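Pyoverdine biosynthesis protein PvcB (Pseudomonas aeruginosa, PDB 4YLM) catalyses the iron- and 2-oxoglutarate-dependent oxidation of tyrosine isonitrile in the biosynthesis of paerucumarin. Local coordinates at residues A[158-170]-A[214-227]. Numbering follows the deposited sequence.
Sequences LELWRRASGRYQR and FHYDGIAPEQRGEL
Arg167 grips the carboxylate of Asp217 side-on in a salt bridge: NE gives a hydrogen bond of 2.6 Å to OD2, and NH2 one of 3.0 Å to OD1. Both oxygens use their syn lone pairs, and the two flat groups are nearly coplanar, 25° apart. A bend at chi3 (-71°) turns the guanidinium back over the neighbouring strand, where CB of His215 lies against one of its faces. The two strands that carry this pair are joined by four backbone hydrogen bonds. Ser165 and Asp217 exchange N-H and C=O, as do Arg167 and His215, the straightest being His215 N to Arg167 O at 171°. Strand 165-169 is the middle member of a three-stranded antiparallel sheet, with 215-217 on one flank and 178-182 on the other, apart from the larger sheet of this TauD/TfdA-family oxygenase. On the opposite face of the sheet Tyr168 and Tyr216 meet, OH of Tyr168 lying 3.7 Å from CE2 of Tyr216; their hydroxyls are satisfied by the backbone N and O of Cys198, respectively. At the helical end, CD1 of Leu160 packs on CG2 of Ile219 at 3.7 Å, while Leu227 touches Trp161 CD1 with its CD1 and Ala164 CB with its CD2; the indole NE1 bonds to Ser230. Gln223 OE1 accepts a hydrogen bond of 3.1 Å from the backbone N of Ala220 and a weak, bent one from NH2 of Arg163, the guanidinium of which carries Ile219 CG2 over one face.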
ATOM      1  N   LEU A 158      27.581 -23.198   3.037  1.00 40.25           N
ATOM      2  CA  LEU A 158      27.483 -21.746   2.997  1.00 39.25           C
ATOM      3  C   LEU A 158      28.846 -21.079   2.755  1.00 43.84           C
ATOM      4  O   LEU A 158      28.961 -20.152   1.939  1.00 36.77           O
ATOM      5  CB  LEU A 158      26.855 -21.247   4.302  1.00 40.40           C
ATOM      6  CG  LEU A 158      26.409 -19.791   4.410  1.00 47.52           C
ATOM      7  CD1 LEU A 158      25.412 -19.434   3.289  1.00 46.66           C
ATOM      8  CD2 LEU A 158      25.800 -19.547   5.786  1.00 40.89           C
ATOM      9  N   GLU A 159      29.871 -21.544   3.471  1.00 42.25           N
ATOM     10  CA  GLU A 159      31.238 -21.048   3.283  1.00 43.71           C
ATOM     11  C   GLU A 159      31.700 -21.206   1.830  1.00 37.95           C
ATOM     12  O   GLU A 159      32.299 -20.299   1.252  1.00 43.61           O
ATOM     13  CB  GLU A 159      32.211 -21.779   4.221  1.00 46.08           C
ATOM     14  N   LEU A 160      31.421 -22.359   1.242  1.00 35.98           N
ATOM     15  CA  LEU A 160      31.730 -22.577  -0.170  1.00 44.26           C
ATOM     16  C   LEU A 160      30.975 -21.587  -1.084  1.00 41.27           C
ATOM     17  O   LEU A 160      31.577 -20.944  -1.948  1.00 37.89           O
ATOM     18  CB  LEU A 160      31.418 -24.027  -0.566  1.00 38.07           C
ATOM     19  CG  LEU A 160      31.912 -24.521  -1.931  1.00 41.84           C
ATOM     20  CD1 LEU A 160      33.432 -24.491  -2.004  1.00 47.19           C
ATOM     21  CD2 LEU A 160      31.384 -25.923  -2.215  1.00 36.40           C
ATOM     22  N   TRP A 161      29.663 -21.460  -0.888  1.00 38.02           N
ATOM     23  CA  TRP A 161      28.865 -20.561  -1.729  1.00 35.74           C
ATOM     24  C   TRP A 161      29.415 -19.148  -1.708  1.00 32.94           C
ATOM     25  O   TRP A 161      29.472 -18.469  -2.739  1.00 33.77           O
ATOM     26  CB  TRP A 161      27.410 -20.517  -1.263  1.00 32.30           C
ATOM     27  CG  TRP A 161      26.682 -21.804  -1.379  1.00 31.17           C
ATOM     28  CD1 TRP A 161      27.181 -22.991  -1.819  1.00 31.85           C
ATOM     29  CD2 TRP A 161      25.306 -22.040  -1.049  1.00 32.23           C
ATOM     30  NE1 TRP A 161      26.203 -23.957  -1.779  1.00 31.74           N
ATOM     31  CE2 TRP A 161      25.044 -23.395  -1.304  1.00 31.26           C
ATOM     32  CE3 TRP A 161      24.269 -21.229  -0.564  1.00 31.76           C
ATOM     33  CZ2 TRP A 161      23.795 -23.963  -1.091  1.00 33.07           C
ATOM     34  CZ3 TRP A 161      23.035 -21.799  -0.343  1.00 30.57           C
ATOM     35  CH2 TRP A 161      22.803 -23.149  -0.613  1.00 32.85           C
ATOM     36  N   ARG A 162      29.816 -18.703  -0.521  1.00 32.92           N
ATOM     37  CA  ARG A 162      30.264 -17.326  -0.331  1.00 35.90           C
ATOM     38  C   ARG A 162      31.546 -16.964  -1.069  1.00 36.69           C
ATOM     39  O   ARG A 162      31.810 -15.789  -1.308  1.00 35.69           O
ATOM     40  CB  ARG A 162      30.412 -17.005   1.158  1.00 38.34           C
ATOM     41  CG  ARG A 162      29.081 -16.835   1.876  1.00 43.13           C
ATOM     42  CD  ARG A 162      29.284 -16.684   3.366  1.00 45.54           C
ATOM     43  NE  ARG A 162      28.047 -16.339   4.062  1.00 49.27           N
ATOM     44  CZ  ARG A 162      27.828 -16.586   5.349  1.00 56.05           C
ATOM     45  NH1 ARG A 162      28.758 -17.195   6.076  1.00 56.99           N
ATOM     46  NH2 ARG A 162      26.678 -16.235   5.911  1.00 53.48           N
ATOM     47  N   ARG A 163      32.357 -17.951  -1.425  1.00 40.49           N
ATOM     48  CA  ARG A 163      33.560 -17.612  -2.184  1.00 41.70           C
ATOM     49  C   ARG A 163      33.417 -17.856  -3.688  1.00 43.69           C
ATOM     50  O   ARG A 163      34.273 -17.448  -4.475  1.00 46.46           O
ATOM     51  CB  ARG A 163      34.828 -18.245  -1.586  1.00 49.03           C
ATOM     52  CG  ARG A 163      34.726 -19.706  -1.174  1.00 53.43           C
ATOM     53  CD  ARG A 163      35.954 -20.107  -0.338  1.00 56.38           C
ATOM     54  NE  ARG A 163      36.186 -21.553  -0.329  1.00 57.59           N
ATOM     55  CZ  ARG A 163      37.075 -22.178  -1.100  1.00 61.54           C
ATOM     56  NH1 ARG A 163      37.833 -21.490  -1.946  1.00 59.11           N
ATOM     57  NH2 ARG A 163      37.211 -23.497  -1.024  1.00 64.02           N
ATOM     58  N   ALA A 164      32.301 -18.467  -4.082  1.00 39.49           N
ATOM     59  CA  ALA A 164      32.063 -18.818  -5.478  1.00 37.66           C
ATOM     60  C   ALA A 164      31.445 -17.697  -6.324  1.00 41.65           C
ATOM     61  O   ALA A 164      30.631 -16.908  -5.842  1.00 37.73           O
ATOM     62  CB  ALA A 164      31.207 -20.079  -5.565  1.00 36.18           C
ATOM     63  N   SER A 165      31.848 -17.654  -7.590  1.00 41.14           N
ATOM     64  CA  SER A 165      31.309 -16.741  -8.591  1.00 38.83           C
ATOM     65  C   SER A 165      30.988 -17.544  -9.843  1.00 46.41           C
ATOM     66  O   SER A 165      31.699 -18.500 -10.170  1.00 43.48           O
ATOM     67  CB  SER A 165      32.338 -15.672  -8.958  1.00 40.03           C
ATOM     68  OG  SER A 165      32.246 -14.550  -8.103  1.00 47.58           O
ATOM     69  N   GLY A 166      29.928 -17.151 -10.545  1.00 38.63           N
ATOM     70  CA  GLY A 166      29.543 -17.799 -11.782  1.00 37.63           C
ATOM     71  C   GLY A 166      29.902 -16.947 -12.983  1.00 41.60           C
ATOM     72  O   GLY A 166      29.731 -15.728 -12.950  1.00 39.29           O
ATOM     73  N   ARG A 167      30.431 -17.586 -14.026  1.00 40.95           N
ATOM     74  CA  ARG A 167      30.703 -16.922 -15.299  1.00 43.03           C
ATOM     75  C   ARG A 167      29.899 -17.604 -16.396  1.00 44.30           C
ATOM     76  O   ARG A 167      30.027 -18.809 -16.616  1.00 44.26           O
ATOM     77  CB  ARG A 167      32.196 -16.959 -15.649  1.00 52.86           C
ATOM     78  CG  ARG A 167      33.030 -15.860 -14.992  1.00 57.14           C
ATOM     79  CD  ARG A 167      34.452 -15.804 -15.573  1.00 65.02           C
ATOM     80  NE  ARG A 167      35.270 -16.952 -15.178  1.00 66.44           N
ATOM     81  CZ  ARG A 167      35.662 -17.922 -16.001  1.00 66.49           C
ATOM     82  NH1 ARG A 167      35.315 -17.895 -17.282  1.00 68.88           N
ATOM     83  NH2 ARG A 167      36.404 -18.923 -15.542  1.00 58.21           N
ATOM     84  N   TYR A 168      29.071 -16.826 -17.080  1.00 39.80           N
ATOM     85  CA  TYR A 168      28.135 -17.384 -18.039  1.00 45.47           C
ATOM     86  C   TYR A 168      28.327 -16.730 -19.399  1.00 47.94           C
ATOM     87  O   TYR A 168      28.617 -15.532 -19.488  1.00 45.79           O
ATOM     88  CB  TYR A 168      26.696 -17.202 -17.532  1.00 43.18           C
ATOM     89  CG  TYR A 168      26.541 -17.590 -16.076  1.00 41.57           C
ATOM     90  CD1 TYR A 168      26.625 -18.918 -15.680  1.00 39.63           C
ATOM     91  CD2 TYR A 168      26.330 -16.630 -15.096  1.00 41.39           C
ATOM     92  CE1 TYR A 168      26.499 -19.280 -14.348  1.00 35.69           C
ATOM     93  CE2 TYR A 168      26.200 -16.983 -13.761  1.00 35.27           C
ATOM     94  CZ  TYR A 168      26.279 -18.308 -13.395  1.00 36.93           C
ATOM     95  OH  TYR A 168      26.158 -18.661 -12.071  1.00 33.11           O
ATOM     96  N   GLN A 169      28.189 -17.528 -20.454  1.00 51.50           N
ATOM     97  CA  GLN A 169      28.315 -17.024 -21.817  1.00 54.64           C
ATOM     98  C   GLN A 169      27.264 -17.653 -22.712  1.00 56.63           C
ATOM     99  O   GLN A 169      26.811 -18.772 -22.464  1.00 58.13           O
ATOM    100  CB  GLN A 169      29.715 -17.303 -22.372  1.00 54.61           C
ATOM    101  N   ARG A 170      26.862 -16.925 -23.745  1.00 61.47           N
ATOM    102  CA  ARG A 170      25.944 -17.468 -24.740  1.00 64.90           C
ATOM    103  C   ARG A 170      26.309 -16.952 -26.128  1.00 67.18           C
ATOM    104  O   ARG A 170      27.404 -17.223 -26.628  1.00 73.08           O
ATOM    105  CB  ARG A 170      24.491 -17.122 -24.395  1.00 59.40           C
ATOM    106  CG  ARG A 170      24.088 -15.701 -24.744  1.00 55.86           C
ATOM    107  CD  ARG A 170      22.627 -15.432 -24.396  1.00 56.70           C
ATOM    108  NE  ARG A 170      21.712 -16.368 -25.045  1.00 62.87           N
ATOM    109  N   PHE A 214      29.601 -22.384 -18.580  1.00 56.53           N
ATOM    110  CA  PHE A 214      29.347 -22.400 -17.141  1.00 55.87           C
ATOM    111  C   PHE A 214      30.610 -22.667 -16.331  1.00 56.18           C
ATOM    112  O   PHE A 214      30.942 -23.817 -16.047  1.00 56.04           O
ATOM    113  CB  PHE A 214      28.295 -23.455 -16.802  1.00 54.15           C
ATOM    114  CG  PHE A 214      26.983 -23.235 -17.488  1.00 57.20           C
ATOM    115  CD1 PHE A 214      26.680 -23.908 -18.663  1.00 56.62           C
ATOM    116  CD2 PHE A 214      26.054 -22.348 -16.964  1.00 48.90           C
ATOM    117  CE1 PHE A 214      25.471 -23.704 -19.301  1.00 56.65           C
ATOM    118  CE2 PHE A 214      24.845 -22.137 -17.598  1.00 50.09           C
ATOM    119  CZ  PHE A 214      24.550 -22.815 -18.766  1.00 53.70           C
ATOM    120  N   HIS A 215      31.303 -21.597 -15.950  1.00 55.34           N
ATOM    121  CA  HIS A 215      32.512 -21.706 -15.141  1.00 53.64           C
ATOM    122  C   HIS A 215      32.250 -21.142 -13.747  1.00 51.55           C
ATOM    123  O   HIS A 215      31.497 -20.178 -13.599  1.00 49.55           O
ATOM    124  CB  HIS A 215      33.661 -20.956 -15.818  1.00 55.54           C
ATOM    125  CG  HIS A 215      33.869 -21.349 -17.252  1.00 65.68           C
ATOM    126  ND1 HIS A 215      34.155 -20.434 -18.243  1.00 67.90           N
ATOM    127  CD2 HIS A 215      33.824 -22.559 -17.859  1.00 62.31           C
ATOM    128  CE1 HIS A 215      34.277 -21.064 -19.399  1.00 65.68           C
ATOM    129  NE2 HIS A 215      34.080 -22.355 -19.194  1.00 64.44           N
ATOM    130  N   TYR A 216      32.859 -21.741 -12.726  1.00 47.16           N
ATOM    131  CA  TYR A 216      32.652 -21.280 -11.357  1.00 48.81           C
ATOM    132  C   TYR A 216      33.969 -20.950 -10.644  1.00 48.99           C
ATOM    133  O   TYR A 216      34.739 -21.842 -10.289  1.00 54.76           O
ATOM    134  CB  TYR A 216      31.792 -22.283 -10.575  1.00 44.96           C
ATOM    135  CG  TYR A 216      30.435 -22.509 -11.216  1.00 45.45           C
ATOM    136  CD1 TYR A 216      30.186 -23.643 -11.982  1.00 48.50           C
ATOM    137  CD2 TYR A 216      29.410 -21.575 -11.076  1.00 44.07           C
ATOM    138  CE1 TYR A 216      28.950 -23.850 -12.584  1.00 47.23           C
ATOM    139  CE2 TYR A 216      28.170 -21.770 -11.678  1.00 41.49           C
ATOM    140  CZ  TYR A 216      27.943 -22.909 -12.426  1.00 46.05           C
ATOM    141  OH  TYR A 216      26.711 -23.110 -13.030  1.00 42.31           O
ATOM    142  N   ASP A 217      34.212 -19.655 -10.448  1.00 43.88           N
ATOM    143  CA  ASP A 217      35.474 -19.152  -9.908  1.00 46.04           C
ATOM    144  C   ASP A 217      35.459 -19.015  -8.395  1.00 50.29           C
ATOM    145  O   ASP A 217      34.407 -19.118  -7.755  1.00 46.71           O
ATOM    146  CB  ASP A 217      35.782 -17.775 -10.490  1.00 45.85           C
ATOM    147  CG  ASP A 217      35.837 -17.773 -11.996  1.00 54.90           C
ATOM    148  OD1 ASP A 217      36.087 -18.845 -12.584  1.00 57.48           O
ATOM    149  OD2 ASP A 217      35.639 -16.694 -12.592  1.00 58.26           O
ATOM    150  N   GLY A 218      36.636 -18.745  -7.835  1.00 47.31           N
ATOM    151  CA  GLY A 218      36.770 -18.427  -6.427  1.00 44.42           C
ATOM    152  C   GLY A 218      36.901 -19.667  -5.571  1.00 45.85           C
ATOM    153  O   GLY A 218      37.201 -19.590  -4.381  1.00 45.25           O
ATOM    154  N   ILE A 219      36.658 -20.818  -6.177  1.00 43.36           N
ATOM    155  CA  ILE A 219      36.848 -22.085  -5.488  1.00 49.11           C
ATOM    156  C   ILE A 219      37.810 -22.949  -6.293  1.00 55.55           C
ATOM    157  O   ILE A 219      38.154 -22.608  -7.426  1.00 55.56           O
ATOM    158  CB  ILE A 219      35.520 -22.836  -5.313  1.00 48.09           C
ATOM    159  CG1 ILE A 219      34.898 -23.135  -6.678  1.00 49.93           C
ATOM    160  CG2 ILE A 219      34.557 -22.021  -4.452  1.00 50.88           C
ATOM    161  CD1 ILE A 219      33.742 -24.109  -6.627  1.00 50.58           C
ATOM    162  N   ALA A 220      38.238 -24.066  -5.711  1.00 54.53           N
ATOM    163  CA  ALA A 220      39.119 -24.998  -6.409  1.00 61.78           C
ATOM    164  C   ALA A 220      38.314 -25.902  -7.337  1.00 62.88           C
ATOM    165  O   ALA A 220      37.206 -26.318  -6.993  1.00 62.31           O
ATOM    166  CB  ALA A 220      39.917 -25.827  -5.409  1.00 60.98           C
ATOM    167  N   PRO A 221      38.873 -26.215  -8.516  1.00 65.55           N
ATOM    168  CA  PRO A 221      38.174 -27.010  -9.531  1.00 61.64           C
ATOM    169  C   PRO A 221      37.611 -28.298  -8.946  1.00 62.74           C
ATOM    170  O   PRO A 221      36.545 -28.752  -9.365  1.00 59.54           O
ATOM    171  CB  PRO A 221      39.276 -27.324 -10.546  1.00 64.43           C
ATOM    172  CG  PRO A 221      40.231 -26.195 -10.411  1.00 67.31           C
ATOM    173  CD  PRO A 221      40.233 -25.848  -8.945  1.00 65.24           C
ATOM    174  N   GLU A 222      38.321 -28.871  -7.979  1.00 62.46           N
ATOM    175  CA  GLU A 222      37.858 -30.083  -7.312  1.00 63.90           C
ATOM    176  C   GLU A 222      36.577 -29.832  -6.519  1.00 61.16           C
ATOM    177  O   GLU A 222      35.885 -30.773  -6.127  1.00 58.37           O
ATOM    178  CB  GLU A 222      38.939 -30.640  -6.381  1.00 64.10           C
ATOM    179  CG  GLU A 222      40.235 -31.015  -7.076  1.00 71.07           C
ATOM    180  CD  GLU A 222      41.171 -29.834  -7.258  1.00 74.98           C
ATOM    181  OE1 GLU A 222      41.991 -29.870  -8.202  1.00 80.26           O
ATOM    182  OE2 GLU A 222      41.094 -28.878  -6.453  1.00 66.53           O
ATOM    183  N   GLN A 223      36.266 -28.560  -6.285  1.00 60.84           N
ATOM    184  CA  GLN A 223      35.091 -28.202  -5.494  1.00 55.03           C
ATOM    185  C   GLN A 223      33.856 -27.858  -6.330  1.00 53.16           C
ATOM    186  O   GLN A 223      32.771 -27.665  -5.779  1.00 50.03           O
ATOM    187  CB  GLN A 223      35.420 -27.051  -4.546  1.00 51.55           C
ATOM    188  CG  GLN A 223      36.196 -27.479  -3.324  1.00 55.09           C
ATOM    189  CD  GLN A 223      36.714 -26.299  -2.551  1.00 55.07           C
ATOM    190  OE1 GLN A 223      37.173 -25.316  -3.136  1.00 57.14           O
ATOM    191  NE2 GLN A 223      36.630 -26.374  -1.230  1.00 58.46           N
ATOM    192  N   ARG A 224      34.019 -27.784  -7.649  1.00 51.64           N
ATOM    193  CA  ARG A 224      32.896 -27.517  -8.542  1.00 50.63           C
ATOM    194  C   ARG A 224      31.745 -28.483  -8.292  1.00 50.57           C
ATOM    195  O   ARG A 224      30.588 -28.077  -8.166  1.00 44.83           O
ATOM    196  CB  ARG A 224      33.326 -27.618 -10.006  1.00 50.13           C
ATOM    197  CG  ARG A 224      32.154 -27.570 -10.987  1.00 46.13           C
ATOM    198  CD  ARG A 224      32.556 -28.053 -12.377  1.00 55.08           C
ATOM    199  NE  ARG A 224      31.445 -27.968 -13.325  1.00 56.52           N
ATOM    200  CZ  ARG A 224      31.175 -26.891 -14.056  1.00 51.39           C
ATOM    201  NH1 ARG A 224      31.934 -25.804 -13.947  1.00 51.50           N
ATOM    202  NH2 ARG A 224      30.146 -26.897 -14.891  1.00 46.08           N
ATOM    203  N   GLY A 225      32.067 -29.769  -8.235  1.00 42.20           N
ATOM    204  CA  GLY A 225      31.059 -30.793  -8.042  1.00 39.62           C
ATOM    205  C   GLY A 225      30.241 -30.579  -6.781  1.00 44.58           C
ATOM    206  O   GLY A 225      29.034 -30.817  -6.768  1.00 46.53           O
ATOM    207  N   GLU A 226      30.894 -30.119  -5.719  1.00 42.32           N
ATOM    208  CA  GLU A 226      30.220 -29.946  -4.442  1.00 42.62           C
ATOM    209  C   GLU A 226      29.398 -28.655  -4.392  1.00 42.80           C
ATOM    210  O   GLU A 226      28.372 -28.589  -3.716  1.00 41.21           O
ATOM    211  CB  GLU A 226      31.217 -29.979  -3.286  1.00 45.84           C
ATOM    212  CG  GLU A 226      30.551 -29.902  -1.911  1.00 47.16           C
ATOM    213  CD  GLU A 226      29.373 -30.866  -1.773  1.00 59.97           C
ATOM    214  OE1 GLU A 226      29.448 -31.998  -2.308  1.00 62.26           O
ATOM    215  OE2 GLU A 226      28.365 -30.489  -1.133  1.00 63.13           O
ATOM    216  N   LEU A 227      29.868 -27.628  -5.091  1.00 39.01           N
ATOM    217  CA  LEU A 227      29.121 -26.389  -5.202  1.00 40.64           C
ATOM    218  C   LEU A 227      27.776 -26.705  -5.832  1.00 41.77           C
ATOM    219  O   LEU A 227      26.722 -26.380  -5.275  1.00 38.01           O
ATOM    220  CB  LEU A 227      29.886 -25.376  -6.058  1.00 41.03           C
ATOM    221  CG  LEU A 227      29.166 -24.054  -6.349  1.00 42.43           C
ATOM    222  CD1 LEU A 227      28.935 -23.272  -5.055  1.00 36.54           C
ATOM    223  CD2 LEU A 227      29.940 -23.214  -7.361  1.00 35.50           C
TER